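Side-chain contacts in putative branched-chain amino acid aminotransferase IlvE (Streptococcus mutans, PDB 4DQN), which probably catalyses pyridoxal-phosphate-dependent transfer of the amino group of leucine, isoleucine or valine to 2-oxoglutarate, giving the branched-chain 2-oxo acid and glutamate: residues 210-215 with 297-302; 235-240 with 315-320; 104-109 with 148-153. All coordinates share one frame; numbering follows the deposited sequence.

Contact 1: 210-215 with 297-302; sequences DVIYLD and GGVQHG
Ile212 and Val299 face each other from two strands that share no backbone hydrogen bond, with their CA atoms 8.4 Å apart. Strand 168-172 explains the spacing. Both 211-214 and 292-301 pair with it in parallel, so they are second neighbours in the sheet. Their side chains on one face meet across it.

The closest approach is between two methyls. Ile212 CD1 lies 3.7 Å from Val299 CG2, and the two side chains cross at about a right angle. The isoleucine chain is extended, with chi2 at 176°, and this carries CD1 out toward the valine. On Val299 the touching branch is CG2, the one beside the backbone N and anti to the carbonyl carbon.

Two residues on, Leu214 repeats the approach more loosely. Its CD1 comes to 4.3 Å from His301 NE2 and meets the imidazole ring obliquely. The same NE2 is hydrogen-bonded to Asp174 OD2, which helps to set how the ring is turned. Leu214 also touches Asp174, so the leucine packs beside this polar pair. Ile172 of the middle strand touches Leu214, Val299 and His301.

Val211 and Tyr213 alternate with these residues and pack instead against helix 190-205. At the end of the other strand, Gln300 NE2 donates to Gly302 O.

The sheet is mixed and curled. This is consistent with the pseudo-barrel of the larger domain of class IV aminotransferases. Since Val211 and Tyr213 face helix 190-205, Ile212 and Leu214 probably point to the inside of that barrel.

Contact 2: 235-240 with 315-320; sequences KDNEFI and GPVTHK
Asn237 turns its amide toward Val317, and the oxygen leads. OD1 lies 3.7 Å from Val317 CG2, while ND2 of the same amide stands farther back, at 4.3 Å from that methyl. CG2 lies off the amide plane and beyond the oxygen, so the methyl meets the amide obliquely, not over its face. CG2 is the valine branch beside the backbone N, and CG1 is anti to that N.

Lys320, one helical turn further on, approaches from another direction. Its NZ is 4.5 Å from Asn237 OD1, roughly straight ahead of the C=O bond. That is too long for a hydrogen bond, though the ammonium charge may still weakly favour the oxygen. A bend at chi3 (43°) brings NZ round to this side. The lysine is exposed and also touches Phe264.

Segment 235-240 is the turn of a beta hairpin with the start of its second strand; 315-320 is the first turn of a helix. The hairpin joins strands 228-234 and 238-241. Asn237 has left-handed backbone angles (43°/51°), which help the chain reverse direction. Gly315 takes the N-cap position of helix 316-329. Glu283 receives Val317 N and Thr318 OG1 through its two carboxylate oxygens, holding the start of the helix to strand 281-288.

Val317 is buried and also packs on Ile233 and Met266; Asn237 is partly exposed beside it.

Contact 3: 104-109 with 148-153; sequences IDAAKQ and YIFTIF
Ile152 pushes its CD1 methyl into the surface of helix 104-109 beside Ala106 and Ala107. This is a helix lying on one face of an antiparallel sheet, in the alpha/beta domain of a class IV aminotransferase. The axes of the short segments are 8.7 Å apart at their closest, and their directions differ by 36°. The small side chains of the alanines allow this close approach.

The main bump is Ile152 CD1. It lies 3.7 Å from Ala106 CB and 4.2 Å from Ala107 CB. The methyl therefore seats against two successive residues of the helix and reaches its backbone between them. CG1 of Ile152 is anti to the carbonyl carbon (chi1 -53°) and the chain beyond it is extended, which sends CD1 straight out from the strand.

Ala106 is a bump in its turn. Its CB rests over the groove between the side chains of Ile152 and Phe150, the two that point from the strand toward the helix. Phe150 CE2 is 4.2 Å from this CB, and the methyl meets the ring obliquely. Phe150 is also packed by Val98, Pro131 and Trp34. Tyr25 of the adjoining strand 24-30 touches Ala106, and Leu129 of strand 126-136 touches Ala107.

Thr151, between the two large residues, points away from the helix, and its OG1 is hydrogen-bonded to Tyr25 O. Beyond the contact, Phe153 of the same strand packs on Glu49 of the second subunit. No hydrogen bond links the two segments, and their closest atoms are Ile152 CD1 and the backbone N of Ala107, 3.5 Å apart.

In the fold
Contacts 1 and 2 involve the same mixed sheet. Their centres are about 20 Å apart and their nearest atoms about 9 Å apart, so they do not touch. Their segments alternate along the chain. Contact 3 closes earlier in the sequence and belongs to the antiparallel sheet. It lies on the opposite side of the chain's centre, with centres about 35 Å from contact 1 and 36 Å from contact 2. Contact 3 can be placed against the probable cofactor site: the side chain of Phe150 is about 11 Å from that of Lys188, the predicted pyridoxal-phosphate lysine, which carries no cofactor here. Contacts 1 and 2 are structural packing away from that lysine.

Contact 1: 210-215 with 297-302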
loop_
_atom_site.group_PDB
_atom_site.type_symbol
_atom_site.label_atom_id
_atom_site.label_comp_id
_atom_site.label_asym_id
_atom_site.label_seq_id
_atom_site.Cartn_x
_atom_site.Cartn_y
_atom_site.Cartn_z
ATOM N N ASP A 210 -13.354 -9.940 12.518
ATOM C CA ASP A 210 -12.765 -8.878 11.716
ATOM C C ASP A 210 -13.572 -7.600 11.909
ATOM O O ASP A 210 -14.556 -7.575 12.660
ATOM C CB ASP A 210 -12.752 -9.274 10.235
ATOM C CG ASP A 210 -11.599 -8.647 9.468
ATOM O OD1 ASP A 210 -11.090 -7.581 9.895
ATOM O OD2 ASP A 210 -11.206 -9.214 8.427
ATOM N N VAL A 211 -13.140 -6.543 11.235
ATOM C CA VAL A 211 -13.834 -5.268 11.261
ATOM C C VAL A 211 -14.740 -5.147 10.029
ATOM O O VAL A 211 -14.383 -5.612 8.938
ATOM C CB VAL A 211 -12.804 -4.088 11.355
ATOM C CG1 VAL A 211 -13.286 -2.850 10.626
ATOM C CG2 VAL A 211 -12.502 -3.755 12.809
ATOM N N ILE A 212 -15.937 -4.586 10.213
ATOM C CA ILE A 212 -16.747 -4.131 9.081
ATOM C C ILE A 212 -16.496 -2.632 8.927
ATOM O O ILE A 212 -16.699 -1.860 9.865
ATOM C CB ILE A 212 -18.248 -4.420 9.289
ATOM C CG1 ILE A 212 -18.507 -5.927 9.228
ATOM C CG2 ILE A 212 -19.094 -3.739 8.237
ATOM C CD1 ILE A 212 -19.955 -6.299 9.531
ATOM N N TYR A 213 -16.015 -2.232 7.757
ATOM C CA TYR A 213 -15.655 -0.846 7.499
ATOM C C TYR A 213 -16.838 -0.100 6.922
ATOM O O TYR A 213 -17.602 -0.666 6.149
ATOM C CB TYR A 213 -14.493 -0.780 6.503
ATOM C CG TYR A 213 -13.228 -1.406 7.024
ATOM C CD1 TYR A 213 -12.934 -2.739 6.770
ATOM C CD2 TYR A 213 -12.332 -0.665 7.780
ATOM C CE1 TYR A 213 -11.780 -3.315 7.251
ATOM C CE2 TYR A 213 -11.178 -1.228 8.269
ATOM C CZ TYR A 213 -10.906 -2.549 8.005
ATOM O OH TYR A 213 -9.750 -3.103 8.505
ATOM N N LEU A 214 -16.985 1.173 7.283
ATOM C CA LEU A 214 -18.044 2.002 6.712
ATOM C C LEU A 214 -17.442 2.933 5.669
ATOM O O LEU A 214 -16.215 3.012 5.536
ATOM C CB LEU A 214 -18.764 2.808 7.792
ATOM C CG LEU A 214 -19.261 2.020 8.999
ATOM C CD1 LEU A 214 -20.169 2.878 9.863
ATOM C CD2 LEU A 214 -19.980 0.755 8.531
ATOM N N ASP A 215 -18.294 3.627 4.920
ATOM C CA ASP A 215 -17.812 4.500 3.850
ATOM C C ASP A 215 -16.926 5.591 4.450
ATOM O O ASP A 215 -17.287 6.201 5.457
ATOM C CB ASP A 215 -18.977 5.073 3.031
ATOM C CG ASP A 215 -19.767 6.112 3.789
ATOM O OD1 ASP A 215 -20.564 5.725 4.671
ATOM O OD2 ASP A 215 -19.596 7.315 3.488
ATOM N N GLY A 297 -23.269 -13.629 12.708
ATOM C CA GLY A 297 -24.146 -13.792 13.851
ATOM C C GLY A 297 -24.592 -12.413 14.283
ATOM O O GLY A 297 -25.734 -12.008 14.046
ATOM N N GLY A 298 -23.667 -11.676 14.887
ATOM C CA GLY A 298 -23.954 -10.330 15.338
ATOM C C GLY A 298 -22.895 -9.331 14.916
ATOM O O GLY A 298 -21.739 -9.687 14.650
ATOM N N VAL A 299 -23.298 -8.069 14.847
ATOM C CA VAL A 299 -22.376 -6.983 14.557
ATOM C C VAL A 299 -22.395 -6.005 15.737
ATOM O O VAL A 299 -23.469 -5.577 16.172
ATOM C CB VAL A 299 -22.751 -6.258 13.246
ATOM C CG1 VAL A 299 -21.912 -5.007 13.080
ATOM C CG2 VAL A 299 -22.526 -7.186 12.050
ATOM N N GLN A 300 -21.213 -5.702 16.271
ATOM C CA GLN A 300 -21.051 -4.714 17.332
ATOM C C GLN A 300 -20.812 -3.329 16.729
ATOM O O GLN A 300 -19.945 -3.154 15.857
ATOM C CB GLN A 300 -19.854 -5.094 18.216
ATOM C CG GLN A 300 -19.638 -4.202 19.457
ATOM C CD GLN A 300 -20.612 -4.513 20.576
ATOM O OE1 GLN A 300 -20.914 -5.674 20.832
ATOM N NE2 GLN A 300 -21.104 -3.474 21.256
ATOM N N HIS A 301 -21.585 -2.348 17.180
ATOM C CA HIS A 301 -21.379 -0.972 16.752
ATOM C C HIS A 301 -21.637 -0.013 17.913
ATOM O O HIS A 301 -22.787 0.187 18.315
ATOM C CB HIS A 301 -22.309 -0.630 15.590
ATOM C CG HIS A 301 -21.944 0.639 14.894
ATOM N ND1 HIS A 301 -22.832 1.341 14.106
ATOM C CD2 HIS A 301 -20.781 1.329 14.853
ATOM C CE1 HIS A 301 -22.234 2.411 13.617
ATOM N NE2 HIS A 301 -20.984 2.425 14.047
ATOM N N GLY A 302 -20.575 0.593 18.440
ATOM C CA GLY A 302 -20.706 1.385 19.658
ATOM C C GLY A 302 -21.177 0.461 20.771
ATOM O O GLY A 302 -20.635 -0.647 20.912
#

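Contact 2: 235-240 with 315-320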
loop_
_atom_site.group_PDB
_atom_site.type_symbol
_atom_site.label_atom_id
_atom_site.label_comp_id
_atom_site.label_asym_id
_atom_site.label_seq_id
_atom_site.Cartn_x
_atom_site.Cartn_y
_atom_site.Cartn_z
ATOM N N LYS A 235 -36.649 -9.350 4.734
ATOM C CA LYS A 235 -37.855 -10.162 4.974
ATOM C C LYS A 235 -38.621 -10.483 3.691
ATOM O O LYS A 235 -39.340 -11.485 3.616
ATOM C CB LYS A 235 -38.807 -9.449 5.943
ATOM C CG LYS A 235 -39.465 -8.201 5.350
ATOM C CD LYS A 235 -40.628 -7.693 6.199
ATOM C CE LYS A 235 -41.273 -6.466 5.564
ATOM N NZ LYS A 235 -41.855 -6.760 4.223
ATOM N N ASP A 236 -38.481 -9.626 2.686
ATOM C CA ASP A 236 -39.133 -9.856 1.403
ATOM C C ASP A 236 -38.204 -10.594 0.448
ATOM O O ASP A 236 -38.296 -10.433 -0.771
ATOM C CB ASP A 236 -39.583 -8.530 0.795
ATOM C CG ASP A 236 -40.586 -7.812 1.667
ATOM O OD1 ASP A 236 -41.324 -8.492 2.410
ATOM O OD2 ASP A 236 -40.634 -6.567 1.616
ATOM N N ASN A 237 -37.317 -11.400 1.029
ATOM C CA ASN A 237 -36.328 -12.183 0.286
ATOM C C ASN A 237 -35.636 -11.425 -0.842
ATOM O O ASN A 237 -35.601 -11.888 -1.983
ATOM C CB ASN A 237 -36.944 -13.489 -0.229
ATOM C CG ASN A 237 -36.737 -14.648 0.733
ATOM O OD1 ASN A 237 -36.206 -15.692 0.354
ATOM N ND2 ASN A 237 -37.143 -14.464 1.990
ATOM N N GLU A 238 -35.107 -10.247 -0.524
ATOM C CA GLU A 238 -34.261 -9.531 -1.467
ATOM C C GLU A 238 -32.808 -9.701 -1.027
ATOM O O GLU A 238 -32.527 -9.772 0.165
ATOM C CB GLU A 238 -34.603 -8.045 -1.486
ATOM C CG GLU A 238 -36.068 -7.721 -1.721
ATOM C CD GLU A 238 -36.446 -6.406 -1.073
ATOM O OE1 GLU A 238 -36.104 -6.223 0.115
ATOM O OE2 GLU A 238 -37.061 -5.552 -1.749
ATOM N N PHE A 239 -31.902 -9.768 -1.997
ATOM C CA PHE A 239 -30.467 -9.853 -1.738
ATOM C C PHE A 239 -29.883 -8.471 -1.989
ATOM O O PHE A 239 -29.988 -7.938 -3.103
ATOM C CB PHE A 239 -29.846 -10.866 -2.703
ATOM C CG PHE A 239 -28.374 -11.101 -2.503
ATOM C CD1 PHE A 239 -27.435 -10.275 -3.100
ATOM C CD2 PHE A 239 -27.930 -12.181 -1.753
ATOM C CE1 PHE A 239 -26.070 -10.500 -2.936
ATOM C CE2 PHE A 239 -26.571 -12.415 -1.578
ATOM C CZ PHE A 239 -25.641 -11.572 -2.174
ATOM N N ILE A 240 -29.272 -7.880 -0.962
ATOM C CA ILE A 240 -28.703 -6.546 -1.105
ATOM C C ILE A 240 -27.233 -6.511 -0.675
ATOM O O ILE A 240 -26.871 -6.992 0.407
ATOM C CB ILE A 240 -29.523 -5.485 -0.330
ATOM C CG1 ILE A 240 -30.996 -5.531 -0.763
ATOM C CG2 ILE A 240 -28.953 -4.102 -0.574
ATOM C CD1 ILE A 240 -31.879 -4.507 -0.062
ATOM N N GLY A 315 -29.045 -18.818 8.872
ATOM C CA GLY A 315 -30.333 -18.691 8.220
ATOM C C GLY A 315 -30.501 -19.565 6.995
ATOM O O GLY A 315 -29.519 -19.944 6.348
ATOM N N PRO A 316 -31.760 -19.883 6.669
ATOM C CA PRO A 316 -32.155 -20.730 5.543
ATOM C C PRO A 316 -31.722 -20.200 4.184
ATOM O O PRO A 316 -31.328 -21.005 3.336
ATOM C CB PRO A 316 -33.692 -20.733 5.629
ATOM C CG PRO A 316 -34.047 -19.562 6.517
ATOM C CD PRO A 316 -32.919 -19.511 7.500
ATOM N N VAL A 317 -31.817 -18.890 3.960
ATOM C CA VAL A 317 -31.507 -18.336 2.644
ATOM C C VAL A 317 -29.998 -18.385 2.424
ATOM O O VAL A 317 -29.532 -18.743 1.334
ATOM C CB VAL A 317 -32.046 -16.887 2.482
ATOM C CG1 VAL A 317 -31.620 -16.289 1.136
ATOM C CG2 VAL A 317 -33.567 -16.861 2.625
ATOM N N THR A 318 -29.242 -18.042 3.466
ATOM C CA THR A 318 -27.785 -18.176 3.429
ATOM C C THR A 318 -27.416 -19.627 3.112
ATOM O O THR A 318 -26.588 -19.893 2.242
ATOM C CB THR A 318 -27.125 -17.746 4.762
ATOM O OG1 THR A 318 -27.375 -16.352 4.995
ATOM C CG2 THR A 318 -25.612 -17.968 4.718
ATOM N N HIS A 319 -28.051 -20.566 3.807
ATOM C CA HIS A 319 -27.803 -21.987 3.561
ATOM C C HIS A 319 -28.039 -22.367 2.106
ATOM O O HIS A 319 -27.251 -23.101 1.512
ATOM C CB HIS A 319 -28.706 -22.843 4.449
ATOM C CG HIS A 319 -28.038 -23.350 5.688
ATOM N ND1 HIS A 319 -28.401 -22.940 6.955
ATOM C CD2 HIS A 319 -27.049 -24.259 5.857
ATOM C CE1 HIS A 319 -27.648 -23.559 7.848
ATOM N NE2 HIS A 319 -26.818 -24.364 7.209
ATOM N N LYS A 320 -29.132 -21.866 1.540
ATOM C CA LYS A 320 -29.530 -22.209 0.175
ATOM C C LYS A 320 -28.560 -21.656 -0.856
ATOM O O LYS A 320 -28.245 -22.316 -1.844
ATOM C CB LYS A 320 -30.940 -21.675 -0.116
ATOM C CG LYS A 320 -32.060 -22.629 0.275
ATOM C CD LYS A 320 -33.370 -21.876 0.480
ATOM C CE LYS A 320 -33.592 -20.826 -0.603
ATOM N NZ LYS A 320 -34.729 -19.895 -0.275
#

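Contact 3: 104-109 with 148-153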
loop_
_atom_site.group_PDB
_atom_site.type_symbol
_atom_site.label_atom_id
_atom_site.label_comp_id
_atom_site.label_asym_id
_atom_site.label_seq_id
_atom_site.Cartn_x
_atom_site.Cartn_y
_atom_site.Cartn_z
ATOM N N ILE A 104 -5.456 -17.108 -17.445
ATOM C CA ILE A 104 -6.173 -18.364 -17.258
ATOM C C ILE A 104 -5.260 -19.531 -17.601
ATOM O O ILE A 104 -5.232 -20.533 -16.887
ATOM C CB ILE A 104 -7.459 -18.406 -18.094
ATOM C CG1 ILE A 104 -8.471 -17.403 -17.540
ATOM C CG2 ILE A 104 -8.090 -19.793 -18.071
ATOM C CD1 ILE A 104 -9.689 -17.244 -18.455
ATOM N N ASP A 105 -4.492 -19.393 -18.678
ATOM C CA ASP A 105 -3.545 -20.436 -19.044
ATOM C C ASP A 105 -2.528 -20.658 -17.943
ATOM O O ASP A 105 -2.161 -21.798 -17.637
ATOM C CB ASP A 105 -2.804 -20.084 -20.333
ATOM C CG ASP A 105 -1.728 -21.090 -20.656
ATOM O OD1 ASP A 105 -2.085 -22.211 -21.064
ATOM O OD2 ASP A 105 -0.526 -20.778 -20.478
ATOM N N ALA A 106 -2.052 -19.571 -17.348
ATOM C CA ALA A 106 -1.063 -19.692 -16.281
ATOM C C ALA A 106 -1.650 -20.420 -15.085
ATOM O O ALA A 106 -0.997 -21.277 -14.485
ATOM C CB ALA A 106 -0.565 -18.325 -15.870
ATOM N N ALA A 107 -2.867 -20.045 -14.705
ATOM C CA ALA A 107 -3.562 -20.706 -13.604
ATOM C C ALA A 107 -3.680 -22.211 -13.858
ATOM O O ALA A 107 -3.385 -23.017 -12.979
ATOM C CB ALA A 107 -4.939 -20.093 -13.407
ATOM N N LYS A 108 -4.128 -22.585 -15.053
ATOM C CA LYS A 108 -4.218 -24.002 -15.401
ATOM C C LYS A 108 -2.879 -24.733 -15.323
ATOM O O LYS A 108 -2.817 -25.852 -14.806
ATOM C CB LYS A 108 -4.822 -24.165 -16.791
ATOM C CG LYS A 108 -6.283 -23.767 -16.859
ATOM C CD LYS A 108 -6.883 -24.188 -18.198
ATOM C CE LYS A 108 -8.367 -23.863 -18.249
ATOM N NZ LYS A 108 -8.994 -24.245 -19.558
ATOM N N GLN A 109 -1.811 -24.114 -15.840
ATOM C CA GLN A 109 -0.478 -24.713 -15.751
ATOM C C GLN A 109 -0.084 -25.022 -14.313
ATOM O O GLN A 109 0.526 -26.063 -14.045
ATOM C CB GLN A 109 0.590 -23.788 -16.345
ATOM C CG GLN A 109 0.617 -23.709 -17.862
ATOM C CD GLN A 109 1.818 -22.918 -18.349
ATOM O OE1 GLN A 109 2.956 -23.243 -18.022
ATOM N NE2 GLN A 109 1.564 -21.859 -19.111
ATOM N N TYR A 148 8.289 -5.873 -14.589
ATOM C CA TYR A 148 7.283 -6.457 -13.705
ATOM C C TYR A 148 7.415 -7.960 -13.631
ATOM O O TYR A 148 7.913 -8.603 -14.566
ATOM C CB TYR A 148 5.869 -6.084 -14.180
ATOM C CG TYR A 148 5.624 -4.598 -14.091
ATOM C CD1 TYR A 148 6.056 -3.746 -15.099
ATOM C CD2 TYR A 148 4.989 -4.045 -12.978
ATOM C CE1 TYR A 148 5.864 -2.373 -15.011
ATOM C CE2 TYR A 148 4.782 -2.670 -12.874
ATOM C CZ TYR A 148 5.216 -1.847 -13.902
ATOM O OH TYR A 148 5.019 -0.492 -13.823
ATOM N N ILE A 149 6.968 -8.524 -12.513
ATOM C CA ILE A 149 6.824 -9.976 -12.402
ATOM C C ILE A 149 5.362 -10.329 -12.258
ATOM O O ILE A 149 4.657 -9.691 -11.486
ATOM C CB ILE A 149 7.606 -10.524 -11.186
ATOM C CG1 ILE A 149 9.111 -10.409 -11.448
ATOM C CG2 ILE A 149 7.265 -11.998 -10.931
ATOM C CD1 ILE A 149 9.979 -10.854 -10.277
ATOM N N PHE A 150 4.904 -11.334 -13.010
ATOM C CA PHE A 150 3.614 -11.962 -12.754
ATOM C C PHE A 150 3.875 -13.412 -12.371
ATOM O O PHE A 150 4.482 -14.170 -13.136
ATOM C CB PHE A 150 2.689 -11.879 -13.981
ATOM C CG PHE A 150 1.366 -12.609 -13.804
ATOM C CD1 PHE A 150 0.460 -12.224 -12.812
ATOM C CD2 PHE A 150 1.028 -13.670 -14.636
ATOM C CE1 PHE A 150 -0.770 -12.908 -12.651
ATOM C CE2 PHE A 150 -0.195 -14.357 -14.489
ATOM C CZ PHE A 150 -1.094 -13.973 -13.497
ATOM N N THR A 151 3.445 -13.792 -11.173
ATOM C CA THR A 151 3.637 -15.158 -10.714
ATOM C C THR A 151 2.347 -15.729 -10.131
ATOM O O THR A 151 1.548 -14.999 -9.546
ATOM C CB THR A 151 4.811 -15.246 -9.693
ATOM O OG1 THR A 151 5.006 -16.605 -9.288
ATOM C CG2 THR A 151 4.560 -14.363 -8.452
ATOM N N ILE A 152 2.117 -17.024 -10.336
ATOM C CA ILE A 152 1.034 -17.700 -9.624
ATOM C C ILE A 152 1.594 -18.889 -8.870
ATOM O O ILE A 152 2.141 -19.821 -9.479
ATOM C CB ILE A 152 -0.076 -18.222 -10.564
ATOM C CG1 ILE A 152 -0.603 -17.116 -11.494
ATOM C CG2 ILE A 152 -1.225 -18.817 -9.744
ATOM C CD1 ILE A 152 -1.780 -17.581 -12.405
ATOM N N PHE A 153 1.458 -18.858 -7.545
ATOM C CA PHE A 153 1.787 -20.012 -6.720
ATOM C C PHE A 153 0.530 -20.554 -6.040
ATOM O O PHE A 153 -0.515 -19.893 -6.038
ATOM C CB PHE A 153 2.912 -19.716 -5.712
ATOM C CG PHE A 153 2.631 -18.590 -4.750
ATOM C CD1 PHE A 153 2.947 -17.277 -5.089
ATOM C CD2 PHE A 153 2.130 -18.852 -3.480
ATOM C CE1 PHE A 153 2.722 -16.238 -4.198
ATOM C CE2 PHE A 153 1.890 -17.818 -2.575
ATOM C CZ PHE A 153 2.199 -16.504 -2.926
#